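Local coordinates for protein MdcA (Pseudomonas aeruginosa, PDB 5VIT) that probably transfers the acyl carrier protein from acetyl-ACP to malonate, as the alpha subunit of malonate decarboxylase, at residues A42-I47 with G76-L81; A150-F155 with A174-T179; Q255-G260 with V352-G357; R287-N292 with G304-V309. One frame throughout, in Å; residues are numbered along the deposited sequence.

Contact 1 (A42-I47 with G76-L81); sequences ALEALI and GKLHDL
L78 pushes its forked end against the last turn of the helix that ends at L46, meeting I47 and the carbonyl of L43. Its CB carries CG anti to the carbonyl carbon (chi1 -69°), and the two methyls then part company. L78 CD1 lies 3.5 Å from L43 O and 4.0 Å from I47 CB. L78 CD2 packs against the carbonyl of I47, 3.2 Å from I47 O, and meets the branch methyl I47 CG2 at 3.9 Å. The same I47 CG2 touches L81 CD2 at 3.8 Å, and both leucines cross the isoleucine at about a right angle. A beta-branched residue suits this place, since its CG2 branch serves two leucines at once. Further out, the extended chains of E44 and K77 also cross at about a right angle. E44 OE2 comes 3.6 Å from K77 CD and 4.1 Å from K77 NZ, too long for a salt bridge, while E44 OE1 is hydrogen-bonded to the backbone N of D74. The contact thus ties the C-terminal end of helix 39-46 to the loop leading into strand 81-85, with I47 and L81 both resting on V53 of strand 52-55 and L43 on I187 of strand 185-190.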
loop_
_atom_site.group_PDB
_atom_site.type_symbol
_atom_site.label_atom_id
_atom_site.label_comp_id
_atom_site.label_asym_id
_atom_site.label_seq_id
_atom_site.Cartn_x
_atom_site.Cartn_y
_atom_site.Cartn_z
ATOM N N ALA A 42 7.537 -46.749 40.206
ATOM C CA ALA A 42 8.671 -46.746 39.295
ATOM C C ALA A 42 9.224 -45.329 39.133
ATOM O O ALA A 42 10.429 -45.134 39.138
ATOM C CB ALA A 42 8.269 -47.322 37.946
ATOM N N LEU A 43 8.339 -44.343 39.011
ATOM C CA LEU A 43 8.769 -42.970 38.785
ATOM C C LEU A 43 9.519 -42.404 39.993
ATOM O O LEU A 43 10.437 -41.604 39.830
ATOM C CB LEU A 43 7.576 -42.080 38.447
ATOM C CG LEU A 43 6.803 -42.320 37.149
ATOM C CD1 LEU A 43 5.714 -41.280 37.020
ATOM C CD2 LEU A 43 7.718 -42.280 35.942
ATOM N N GLU A 44 9.132 -42.821 41.197
ATOM C CA GLU A 44 9.808 -42.387 42.428
ATOM C C GLU A 44 11.148 -43.110 42.627
ATOM O O GLU A 44 12.029 -42.632 43.349
ATOM C CB GLU A 44 8.896 -42.608 43.648
ATOM C CG GLU A 44 7.609 -41.771 43.629
ATOM C CD GLU A 44 6.672 -42.064 44.797
ATOM O OE1 GLU A 44 5.774 -41.234 45.076
ATOM O OE2 GLU A 44 6.832 -43.124 45.435
ATOM N N ALA A 45 11.304 -44.260 41.983
ATOM C CA ALA A 45 12.593 -44.949 41.979
ATOM C C ALA A 45 13.549 -44.402 40.914
ATOM O O ALA A 45 14.724 -44.166 41.197
ATOM C CB ALA A 45 12.396 -46.434 41.769
ATOM N N LEU A 46 13.045 -44.198 39.696
ATOM C CA LEU A 46 13.905 -43.878 38.557
ATOM C C LEU A 46 14.331 -42.407 38.485
ATOM O O LEU A 46 15.367 -42.085 37.916
ATOM C CB LEU A 46 13.205 -44.266 37.262
ATOM C CG LEU A 46 12.956 -45.766 37.107
ATOM C CD1 LEU A 46 12.173 -46.010 35.834
ATOM C CD2 LEU A 46 14.277 -46.526 37.094
ATOM N N ILE A 47 13.522 -41.524 39.048
ATOM C CA ILE A 47 13.819 -40.102 39.069
ATOM C C ILE A 47 14.326 -39.722 40.450
ATOM O O ILE A 47 13.886 -40.287 41.453
ATOM C CB ILE A 47 12.576 -39.280 38.720
ATOM C CG1 ILE A 47 12.077 -39.666 37.327
ATOM C CG2 ILE A 47 12.859 -37.796 38.819
ATOM C CD1 ILE A 47 10.666 -39.190 37.021
ATOM N N GLY A 76 7.569 -35.635 48.888
ATOM C CA GLY A 76 8.629 -35.767 49.866
ATOM C C GLY A 76 9.717 -36.661 49.313
ATOM O O GLY A 76 10.789 -36.784 49.899
ATOM N N LYS A 77 9.427 -37.296 48.179
ATOM C CA LYS A 77 10.382 -38.168 47.504
ATOM C C LYS A 77 10.883 -37.510 46.224
ATOM O O LYS A 77 12.071 -37.579 45.895
ATOM C CB LYS A 77 9.754 -39.526 47.186
ATOM C CG LYS A 77 9.361 -40.339 48.405
ATOM C CD LYS A 77 8.993 -41.763 48.012
ATOM C CE LYS A 77 8.915 -42.670 49.229
ATOM N NZ LYS A 77 8.792 -44.099 48.845
ATOM N N LEU A 78 9.968 -36.875 45.497
ATOM C CA LEU A 78 10.348 -36.125 44.313
ATOM C C LEU A 78 9.926 -34.682 44.469
ATOM O O LEU A 78 8.749 -34.364 44.570
ATOM C CB LEU A 78 9.742 -36.731 43.051
ATOM C CG LEU A 78 10.301 -38.094 42.649
ATOM C CD1 LEU A 78 9.684 -38.559 41.339
ATOM C CD2 LEU A 78 11.815 -38.030 42.538
ATOM N N HIS A 79 10.919 -33.812 44.503
ATOM C CA HIS A 79 10.700 -32.384 44.650
ATOM C C HIS A 79 11.831 -31.696 43.912
ATOM O O HIS A 79 12.836 -32.334 43.569
ATOM C CB HIS A 79 10.679 -31.987 46.123
ATOM C CG HIS A 79 11.850 -32.517 46.885
ATOM N ND1 HIS A 79 13.064 -31.868 46.925
ATOM C CD2 HIS A 79 12.010 -33.664 47.584
ATOM C CE1 HIS A 79 13.916 -32.580 47.644
ATOM N NE2 HIS A 79 13.303 -33.676 48.050
ATOM N N ASP A 80 11.658 -30.409 43.640
ATOM C CA ASP A 80 12.730 -29.626 43.038
ATOM C C ASP A 80 13.145 -30.155 41.657
ATOM O O ASP A 80 14.291 -30.011 41.237
ATOM C CB ASP A 80 13.932 -29.588 43.990
ATOM C CG ASP A 80 13.631 -28.821 45.267
ATOM O OD1 ASP A 80 13.301 -29.446 46.306
ATOM O OD2 ASP A 80 13.700 -27.575 45.212
ATOM N N LEU A 81 12.198 -30.765 40.954
ATOM C CA LEU A 81 12.438 -31.232 39.599
ATOM C C LEU A 81 12.565 -30.061 38.621
ATOM O O LEU A 81 11.828 -29.067 38.699
ATOM C CB LEU A 81 11.318 -32.171 39.162
ATOM C CG LEU A 81 11.265 -33.571 39.771
ATOM C CD1 LEU A 81 10.369 -34.491 38.943
ATOM C CD2 LEU A 81 12.673 -34.151 39.910
#

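Contact 2 (A150-F155 with A174-T179); sequences ALVAGF and ALVEPT
T179 OG1 gives its proton to L175 O, 2.8 Å away and in the plane of that carbonyl, and the same hydroxyl oxygen lies against the methyl of A150, at 3.5 Å from A150 CB. The contact is helix-on-sheet packing in an alpha/beta domain: helix 172-180 packs on one face of a parallel sheet and meets strand 149-154 there. The axes of the short segments, strand 150-154 and helix 174-179, approach to 8.8 Å and run 145° apart in direction, roughly antiparallel, as expected when a helix returns the chain between parallel strands. Threonine suits this buried turn because its hydroxyl is satisfied by the helix itself, so the hydroxyl can be buried against A150 without needing a partner from the strand. Its chi1 of -37° sets OG1 beside the backbone N, back toward the preceding turn, while CG2 points on to the strand and lies 3.6 Å from A150 N. A150, with only a methyl, lets the helix come close at this point. Two residues on, on the same face of the strand, V152 faces the helix with both branches, while the intervening L151 turns to the other face and packs on L66 and L70 of helix 64-70. L175 adds a looser touch, its CD1 standing 4.5 Å from V152 CG1, and its side chain also reaches V54 of strand 52-55. The tightest apolar meeting is between two valine branches: V176 CG2, anti to its own carbonyl carbon, lies 3.8 Å from V152 CG2.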
loop_
_atom_site.group_PDB
_atom_site.type_symbol
_atom_site.label_atom_id
_atom_site.label_comp_id
_atom_site.label_asym_id
_atom_site.label_seq_id
_atom_site.Cartn_x
_atom_site.Cartn_y
_atom_site.Cartn_z
ATOM N N ALA A 150 13.801 -38.758 30.373
ATOM C CA ALA A 150 12.794 -38.361 29.390
ATOM C C ALA A 150 11.505 -39.184 29.542
ATOM O O ALA A 150 11.539 -40.416 29.604
ATOM C CB ALA A 150 13.338 -38.483 27.980
ATOM N N LEU A 151 10.378 -38.478 29.607
ATOM C CA LEU A 151 9.057 -39.089 29.682
ATOM C C LEU A 151 8.305 -38.816 28.382
ATOM O O LEU A 151 7.802 -37.706 28.170
ATOM C CB LEU A 151 8.284 -38.537 30.884
ATOM C CG LEU A 151 9.065 -38.625 32.188
ATOM C CD1 LEU A 151 8.311 -37.961 33.334
ATOM C CD2 LEU A 151 9.392 -40.078 32.490
ATOM N N VAL A 152 8.253 -39.803 27.492
ATOM C CA VAL A 152 7.731 -39.546 26.152
ATOM C C VAL A 152 6.710 -40.606 25.761
ATOM O O VAL A 152 6.482 -41.560 26.502
ATOM C CB VAL A 152 8.876 -39.472 25.092
ATOM C CG1 VAL A 152 9.911 -38.420 25.477
ATOM C CG2 VAL A 152 9.538 -40.821 24.875
ATOM N N ALA A 153 6.101 -40.440 24.591
ATOM C CA ALA A 153 4.963 -41.266 24.215
ATOM C C ALA A 153 5.086 -41.821 22.803
ATOM O O ALA A 153 5.659 -41.183 21.922
ATOM C CB ALA A 153 3.673 -40.460 24.354
ATOM N N GLY A 154 4.537 -43.015 22.595
ATOM C CA GLY A 154 4.485 -43.631 21.278
ATOM C C GLY A 154 3.165 -44.358 21.067
ATOM O O GLY A 154 2.392 -44.533 22.015
ATOM N N PHE A 155 2.892 -44.776 19.832
ATOM C CA PHE A 155 1.725 -45.616 19.567
ATOM C C PHE A 155 1.962 -47.084 19.967
ATOM O O PHE A 155 1.170 -47.672 20.698
ATOM C CB PHE A 155 1.331 -45.547 18.095
ATOM C CG PHE A 155 0.519 -44.337 17.738
ATOM C CD1 PHE A 155 1.080 -43.300 16.993
ATOM C CD2 PHE A 155 -0.815 -44.236 18.130
ATOM C CE1 PHE A 155 0.335 -42.173 16.644
ATOM C CE2 PHE A 155 -1.571 -43.111 17.790
ATOM C CZ PHE A 155 -0.986 -42.080 17.043
ATOM N N ALA A 174 14.268 -35.870 19.009
ATOM C CA ALA A 174 15.078 -34.778 19.537
ATOM C C ALA A 174 15.194 -34.813 21.076
ATOM O O ALA A 174 16.159 -34.317 21.640
ATOM C CB ALA A 174 14.500 -33.440 19.088
ATOM N N LEU A 175 14.184 -35.355 21.747
ATOM C CA LEU A 175 14.147 -35.354 23.207
ATOM C C LEU A 175 14.862 -36.577 23.759
ATOM O O LEU A 175 15.535 -36.519 24.790
ATOM C CB LEU A 175 12.702 -35.331 23.711
ATOM C CG LEU A 175 11.889 -34.072 23.404
ATOM C CD1 LEU A 175 10.458 -34.229 23.958
ATOM C CD2 LEU A 175 12.570 -32.815 23.965
ATOM N N VAL A 176 14.719 -37.684 23.047
ATOM C CA VAL A 176 15.230 -38.952 23.532
ATOM C C VAL A 176 16.743 -39.092 23.273
ATOM O O VAL A 176 17.465 -39.581 24.140
ATOM C CB VAL A 176 14.440 -40.134 22.902
ATOM C CG1 VAL A 176 15.128 -41.475 23.163
ATOM C CG2 VAL A 176 13.016 -40.157 23.449
ATOM N N GLU A 177 17.226 -38.648 22.112
ATOM C CA GLU A 177 18.638 -38.866 21.790
ATOM C C GLU A 177 19.577 -38.251 22.844
ATOM O O GLU A 177 20.486 -38.935 23.303
ATOM C CB GLU A 177 18.992 -38.352 20.387
ATOM C CG GLU A 177 20.478 -38.500 20.047
ATOM C CD GLU A 177 20.788 -38.499 18.552
ATOM O OE1 GLU A 177 19.856 -38.519 17.721
ATOM O OE2 GLU A 177 21.982 -38.499 18.198
ATOM N N PRO A 178 19.362 -36.979 23.248
ATOM C CA PRO A 178 20.295 -36.504 24.282
ATOM C C PRO A 178 20.170 -37.224 25.625
ATOM O O PRO A 178 21.154 -37.213 26.367
ATOM C CB PRO A 178 19.946 -35.013 24.452
ATOM C CG PRO A 178 18.970 -34.661 23.391
ATOM C CD PRO A 178 18.648 -35.878 22.571
ATOM N N THR A 179 19.017 -37.824 25.932
ATOM C CA THR A 179 18.818 -38.508 27.213
ATOM C C THR A 179 19.388 -39.915 27.169
ATOM O O THR A 179 20.098 -40.335 28.084
ATOM C CB THR A 179 17.323 -38.606 27.617
ATOM O OG1 THR A 179 16.629 -37.415 27.235
ATOM C CG2 THR A 179 17.178 -38.814 29.141
#

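Contact 3 (Q255-G260 with V352-G357); sequences QSLNHG and VDLFIG
N258 N and I356 N point across the gap between two neighbouring parallel strands, the register of a parallel beta-sheet in which N258 pairs with F355 and H259 with I356. N258 N donates to L354 O at 3.0 Å, I356 N returns a bond to N258 O at 3.3 Å, and G260 N closes the run on I356 O at 2.7 Å. Where the strands begin, side chains take over. D353 OD2 accepts from Q255 N at 2.7 Å, nearly along its C-O axis, and S256 OG takes the N-H of D353 at 3.0 Å. A serine and an aspartate suit this end because their short polar arms can accept hydrogen bonds from backbone N-H groups; one water bridges S256 OG and D353 OD1. Further out, H259 CD2 meets I356 CG2, while Y249 and E269 bond the two ring nitrogens of H259 and so fix its rotation. On the face of N258 and F355, T290 O holds N258 ND2, turning the amide's oxygen toward the phenylalanine. With CG of both residues anti to the backbone N, amide and ring lie side by side, their planes 13° apart, and N258 OD1 meets the ring edge at F355 CD1, 3.2 Å away.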
loop_
_atom_site.group_PDB
_atom_site.type_symbol
_atom_site.label_atom_id
_atom_site.label_comp_id
_atom_site.label_asym_id
_atom_site.label_seq_id
_atom_site.Cartn_x
_atom_site.Cartn_y
_atom_site.Cartn_z
ATOM N N GLN A 255 8.567 -19.301 -3.377
ATOM C CA GLN A 255 8.419 -20.717 -3.725
ATOM C C GLN A 255 8.185 -21.636 -2.525
ATOM O O GLN A 255 7.598 -22.717 -2.671
ATOM C CB GLN A 255 9.664 -21.205 -4.475
ATOM C CG GLN A 255 9.990 -20.400 -5.709
ATOM C CD GLN A 255 8.836 -20.411 -6.682
ATOM O OE1 GLN A 255 8.506 -21.449 -7.262
ATOM N NE2 GLN A 255 8.192 -19.259 -6.852
ATOM N N SER A 256 8.675 -21.233 -1.354
ATOM C CA SER A 256 8.607 -22.086 -0.160
ATOM C C SER A 256 8.381 -21.254 1.096
ATOM O O SER A 256 8.806 -20.093 1.171
ATOM C CB SER A 256 9.884 -22.921 -0.003
ATOM O OG SER A 256 11.022 -22.096 0.190
ATOM N N LEU A 257 7.741 -21.850 2.095
ATOM C CA LEU A 257 7.275 -21.052 3.232
ATOM C C LEU A 257 6.795 -21.870 4.413
ATOM O O LEU A 257 6.579 -23.076 4.318
ATOM C CB LEU A 257 6.136 -20.118 2.798
ATOM C CG LEU A 257 4.731 -20.677 2.472
ATOM C CD1 LEU A 257 3.757 -19.523 2.201
ATOM C CD2 LEU A 257 4.711 -21.641 1.271
ATOM N N ASN A 258 6.632 -21.174 5.531
ATOM C CA ASN A 258 5.910 -21.680 6.683
ATOM C C ASN A 258 4.808 -20.679 7.010
ATOM O O ASN A 258 5.029 -19.463 6.944
ATOM C CB ASN A 258 6.841 -21.872 7.893
ATOM C CG ASN A 258 6.071 -22.044 9.196
ATOM O OD1 ASN A 258 6.024 -21.128 10.034
ATOM N ND2 ASN A 258 5.409 -23.194 9.346
ATOM N N HIS A 259 3.623 -21.190 7.334
ATOM C CA HIS A 259 2.543 -20.380 7.914
ATOM C C HIS A 259 2.568 -20.573 9.422
ATOM O O HIS A 259 2.513 -21.712 9.904
ATOM C CB HIS A 259 1.169 -20.789 7.370
ATOM C CG HIS A 259 0.864 -20.249 6.006
ATOM N ND1 HIS A 259 -0.295 -20.565 5.324
ATOM C CD2 HIS A 259 1.550 -19.405 5.200
ATOM C CE1 HIS A 259 -0.313 -19.936 4.162
ATOM N NE2 HIS A 259 0.794 -19.222 4.061
ATOM N N GLY A 260 2.677 -19.476 10.164
ATOM C CA GLY A 260 2.465 -19.522 11.607
ATOM C C GLY A 260 1.016 -19.897 11.890
ATOM O O GLY A 260 0.150 -19.802 11.020
ATOM N N VAL A 352 13.697 -22.251 3.594
ATOM C CA VAL A 352 12.407 -21.731 3.162
ATOM C C VAL A 352 12.456 -20.205 2.919
ATOM O O VAL A 352 13.172 -19.506 3.619
ATOM C CB VAL A 352 11.361 -22.183 4.220
ATOM C CG1 VAL A 352 10.532 -21.050 4.791
ATOM C CG2 VAL A 352 10.553 -23.363 3.678
ATOM N N ASP A 353 11.754 -19.708 1.886
ATOM C CA ASP A 353 11.801 -18.279 1.508
ATOM C C ASP A 353 11.212 -17.335 2.560
ATOM O O ASP A 353 11.597 -16.157 2.653
ATOM C CB ASP A 353 11.015 -17.988 0.206
ATOM C CG ASP A 353 11.602 -18.641 -1.028
ATOM O OD1 ASP A 353 12.748 -19.078 -0.969
ATOM O OD2 ASP A 353 10.899 -18.728 -2.066
ATOM N N LEU A 354 10.209 -17.810 3.286
ATOM C CA LEU A 354 9.351 -16.873 3.998
ATOM C C LEU A 354 8.693 -17.478 5.242
ATOM O O LEU A 354 8.317 -18.651 5.259
ATOM C CB LEU A 354 8.286 -16.323 3.031
ATOM C CG LEU A 354 7.065 -15.536 3.548
ATOM C CD1 LEU A 354 6.487 -14.675 2.415
ATOM C CD2 LEU A 354 5.960 -16.427 4.137
ATOM N N PHE A 355 8.558 -16.653 6.278
ATOM C CA PHE A 355 7.682 -16.962 7.397
ATOM C C PHE A 355 6.609 -15.912 7.451
ATOM O O PHE A 355 6.873 -14.734 7.226
ATOM C CB PHE A 355 8.436 -16.991 8.728
ATOM C CG PHE A 355 7.535 -16.959 9.937
ATOM C CD1 PHE A 355 6.898 -18.103 10.374
ATOM C CD2 PHE A 355 7.340 -15.786 10.635
ATOM C CE1 PHE A 355 6.072 -18.079 11.500
ATOM C CE2 PHE A 355 6.516 -15.742 11.751
ATOM C CZ PHE A 355 5.878 -16.903 12.183
ATOM N N ILE A 356 5.390 -16.328 7.762
ATOM C CA ILE A 356 4.324 -15.355 7.970
ATOM C C ILE A 356 3.487 -15.804 9.152
ATOM O O ILE A 356 3.060 -16.946 9.213
ATOM C CB ILE A 356 3.452 -15.160 6.699
ATOM C CG1 ILE A 356 2.343 -14.130 6.951
ATOM C CG2 ILE A 356 2.880 -16.489 6.209
ATOM C CD1 ILE A 356 1.678 -13.603 5.664
ATOM N N GLY A 357 3.288 -14.902 10.111
ATOM C CA GLY A 357 2.499 -15.216 11.285
ATOM C C GLY A 357 1.793 -14.015 11.881
ATOM O O GLY A 357 2.034 -12.869 11.489
HETATM O O HOH W 1 12.425 -21.389 -2.195
#

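Contact 4 (R287-N292 with G304-V309); sequences RHWTLN and GWVESV
A beta-alpha-beta unit, strand 288-290, helix 298-302 and strand 308-310, brings these segments together as adjacent parallel strands. R287 O accepts two N-H groups in its carbonyl plane, E307 N at 2.9 Å and S308 N at 3.2 Å, and W289 N then donates to S308 O at 2.8 Å. Beside this backbone run, H288 ND1 and S308 OG share a hydrogen bond of 2.6 Å, with the hydroxyl near the ring plane; serine's chi1 of 65° sets OG between its backbone N and carbonyl carbon, facing the imidazole. Arginine and glutamate suit the more open end: their side chains run alongside each other, and R287 NH1 forms a long salt bridge of 3.3 Å with E307 OE2, 33° out of the carboxylate plane. R287 NE is hydrogen-bonded to Q255 OE1, just ahead of neighbouring strand 256-259. On the face of W289 and V309, V309 CG2 lies 4.0 Å from W289 CB, and V306 CG1, from the loop before the strand, lies 3.8 Å from W289 CD1; C286 O satisfies the indole N-H. G304, with positive phi, ends the helix in a Schellman motif. Strand, helix and parallel strand side by side form the beta-alpha-beta crossover of alpha/beta folds.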
loop_
_atom_site.group_PDB
_atom_site.type_symbol
_atom_site.label_atom_id
_atom_site.label_comp_id
_atom_site.label_asym_id
_atom_site.label_seq_id
_atom_site.Cartn_x
_atom_site.Cartn_y
_atom_site.Cartn_z
ATOM N N ARG A 287 5.129 -23.748 -3.561
ATOM C CA ARG A 287 5.232 -25.149 -3.924
ATOM C C ARG A 287 5.689 -26.063 -2.772
ATOM O O ARG A 287 5.208 -27.192 -2.631
ATOM C CB ARG A 287 6.182 -25.281 -5.108
ATOM C CG ARG A 287 5.713 -24.494 -6.324
ATOM C CD ARG A 287 6.595 -24.796 -7.536
ATOM N NE ARG A 287 7.899 -24.151 -7.441
ATOM C CZ ARG A 287 9.070 -24.778 -7.530
ATOM N NH1 ARG A 287 9.117 -26.101 -7.714
ATOM N NH2 ARG A 287 10.194 -24.064 -7.429
ATOM N N HIS A 288 6.627 -25.592 -1.963
ATOM C CA HIS A 288 7.209 -26.442 -0.934
ATOM C C HIS A 288 6.903 -25.897 0.425
ATOM O O HIS A 288 7.119 -24.713 0.677
ATOM C CB HIS A 288 8.724 -26.572 -1.117
ATOM C CG HIS A 288 9.118 -27.062 -2.473
ATOM N ND1 HIS A 288 8.930 -28.370 -2.869
ATOM C CD2 HIS A 288 9.651 -26.416 -3.540
ATOM C CE1 HIS A 288 9.343 -28.511 -4.117
ATOM N NE2 HIS A 288 9.785 -27.341 -4.547
ATOM N N TRP A 289 6.412 -26.763 1.308
ATOM C CA TRP A 289 5.987 -26.307 2.621
ATOM C C TRP A 289 6.719 -26.993 3.756
ATOM O O TRP A 289 6.997 -28.198 3.698
ATOM C CB TRP A 289 4.476 -26.522 2.802
ATOM C CG TRP A 289 3.661 -25.780 1.806
ATOM C CD1 TRP A 289 3.585 -26.025 0.469
ATOM C CD2 TRP A 289 2.777 -24.681 2.066
ATOM N NE1 TRP A 289 2.727 -25.135 -0.127
ATOM C CE2 TRP A 289 2.214 -24.300 0.833
ATOM C CE3 TRP A 289 2.416 -23.978 3.219
ATOM C CZ2 TRP A 289 1.310 -23.239 0.715
ATOM C CZ3 TRP A 289 1.516 -22.925 3.104
ATOM C CH2 TRP A 289 0.976 -22.567 1.858
ATOM N N THR A 290 7.036 -26.206 4.784
ATOM C CA THR A 290 7.303 -26.735 6.120
ATOM C C THR A 290 6.075 -26.358 6.942
ATOM O O THR A 290 5.874 -25.190 7.264
ATOM C CB THR A 290 8.572 -26.141 6.764
ATOM O OG1 THR A 290 8.441 -24.710 6.805
ATOM C CG2 THR A 290 9.809 -26.513 5.959
ATOM N N LEU A 291 5.245 -27.340 7.257
ATOM C CA LEU A 291 3.954 -27.072 7.845
ATOM C C LEU A 291 3.397 -28.307 8.510
ATOM O O LEU A 291 3.575 -29.438 8.013
ATOM C CB LEU A 291 2.967 -26.588 6.769
ATOM C CG LEU A 291 1.779 -25.739 7.242
ATOM C CD1 LEU A 291 2.256 -24.364 7.630
ATOM C CD2 LEU A 291 0.739 -25.625 6.151
ATOM N N ASN A 292 2.695 -28.112 9.617
ATOM C CA ASN A 292 1.821 -29.182 10.107
ATOM C C ASN A 292 0.771 -29.499 9.049
ATOM O O ASN A 292 0.516 -28.676 8.165
ATOM C CB ASN A 292 1.174 -28.785 11.423
ATOM C CG ASN A 292 2.161 -28.785 12.556
ATOM O OD1 ASN A 292 2.663 -29.843 12.954
ATOM N ND2 ASN A 292 2.455 -27.605 13.086
ATOM N N GLY A 304 -3.789 -28.898 -6.625
ATOM C CA GLY A 304 -2.485 -29.059 -7.257
ATOM C C GLY A 304 -1.492 -27.931 -7.030
ATOM O O GLY A 304 -0.558 -27.760 -7.809
ATOM N N TRP A 305 -1.695 -27.151 -5.971
ATOM C CA TRP A 305 -0.768 -26.075 -5.604
ATOM C C TRP A 305 0.445 -26.599 -4.839
ATOM O O TRP A 305 1.554 -26.092 -4.978
ATOM C CB TRP A 305 -1.481 -25.024 -4.746
ATOM C CG TRP A 305 -2.409 -24.169 -5.532
ATOM C CD1 TRP A 305 -3.641 -24.519 -6.011
ATOM C CD2 TRP A 305 -2.183 -22.821 -5.956
ATOM N NE1 TRP A 305 -4.189 -23.475 -6.710
ATOM C CE2 TRP A 305 -3.318 -22.416 -6.684
ATOM C CE3 TRP A 305 -1.139 -21.909 -5.772
ATOM C CZ2 TRP A 305 -3.436 -21.143 -7.235
ATOM C CZ3 TRP A 305 -1.260 -20.642 -6.315
ATOM C CH2 TRP A 305 -2.399 -20.271 -7.039
ATOM N N VAL A 306 0.215 -27.617 -4.023
ATOM C CA VAL A 306 1.195 -28.047 -3.042
ATOM C C VAL A 306 2.016 -29.225 -3.537
ATOM O O VAL A 306 1.494 -30.329 -3.664
ATOM C CB VAL A 306 0.497 -28.445 -1.751
ATOM C CG1 VAL A 306 1.508 -28.929 -0.737
ATOM C CG2 VAL A 306 -0.327 -27.275 -1.211
ATOM N N GLU A 307 3.293 -28.996 -3.813
ATOM C CA GLU A 307 4.153 -30.049 -4.337
ATOM C C GLU A 307 4.783 -30.919 -3.234
ATOM O O GLU A 307 4.976 -32.127 -3.418
ATOM C CB GLU A 307 5.224 -29.429 -5.225
ATOM C CG GLU A 307 4.614 -28.716 -6.419
ATOM C CD GLU A 307 5.639 -28.123 -7.379
ATOM O OE1 GLU A 307 5.226 -27.368 -8.296
ATOM O OE2 GLU A 307 6.848 -28.415 -7.228
ATOM N N SER A 308 5.087 -30.317 -2.090
ATOM C CA SER A 308 5.657 -31.071 -0.975
ATOM C C SER A 308 5.370 -30.390 0.353
ATOM O O SER A 308 5.357 -29.155 0.447
ATOM C CB SER A 308 7.172 -31.234 -1.145
ATOM O OG SER A 308 7.825 -29.972 -1.082
ATOM N N VAL A 309 5.138 -31.203 1.379
ATOM C CA VAL A 309 5.004 -30.700 2.740
ATOM C C VAL A 309 5.864 -31.547 3.657
ATOM O O VAL A 309 5.676 -32.763 3.728
ATOM C CB VAL A 309 3.535 -30.751 3.258
ATOM C CG1 VAL A 309 3.442 -30.227 4.700
ATOM C CG2 VAL A 309 2.598 -29.988 2.340
#

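Overall arrangement
Contacts 1 and 2 belong to one parallel sheet with its helices and contacts 3 and 4 to a second, mixed sheet; the centres of contacts 1 and 3 lie 42 Å apart, on opposite sides of the chain's centre. Contacts 1 and 2 stand 18 Å apart, centre to centre, without touching. Contacts 3 and 4, only 11 Å apart between centres, touch through strands 256-259 of contact 3 and 288-290 of contact 4, neighbours in that sheet, and Q255 OE1 probably bonds R287 NE at 2.8 Å. N292 ND2 of contact 4 is hydrogen-bonded to a bound malonate ion, probably from the crystallisation liquor, and the N258 side chain of contact 3 lies about 5 Å from a malonate ion.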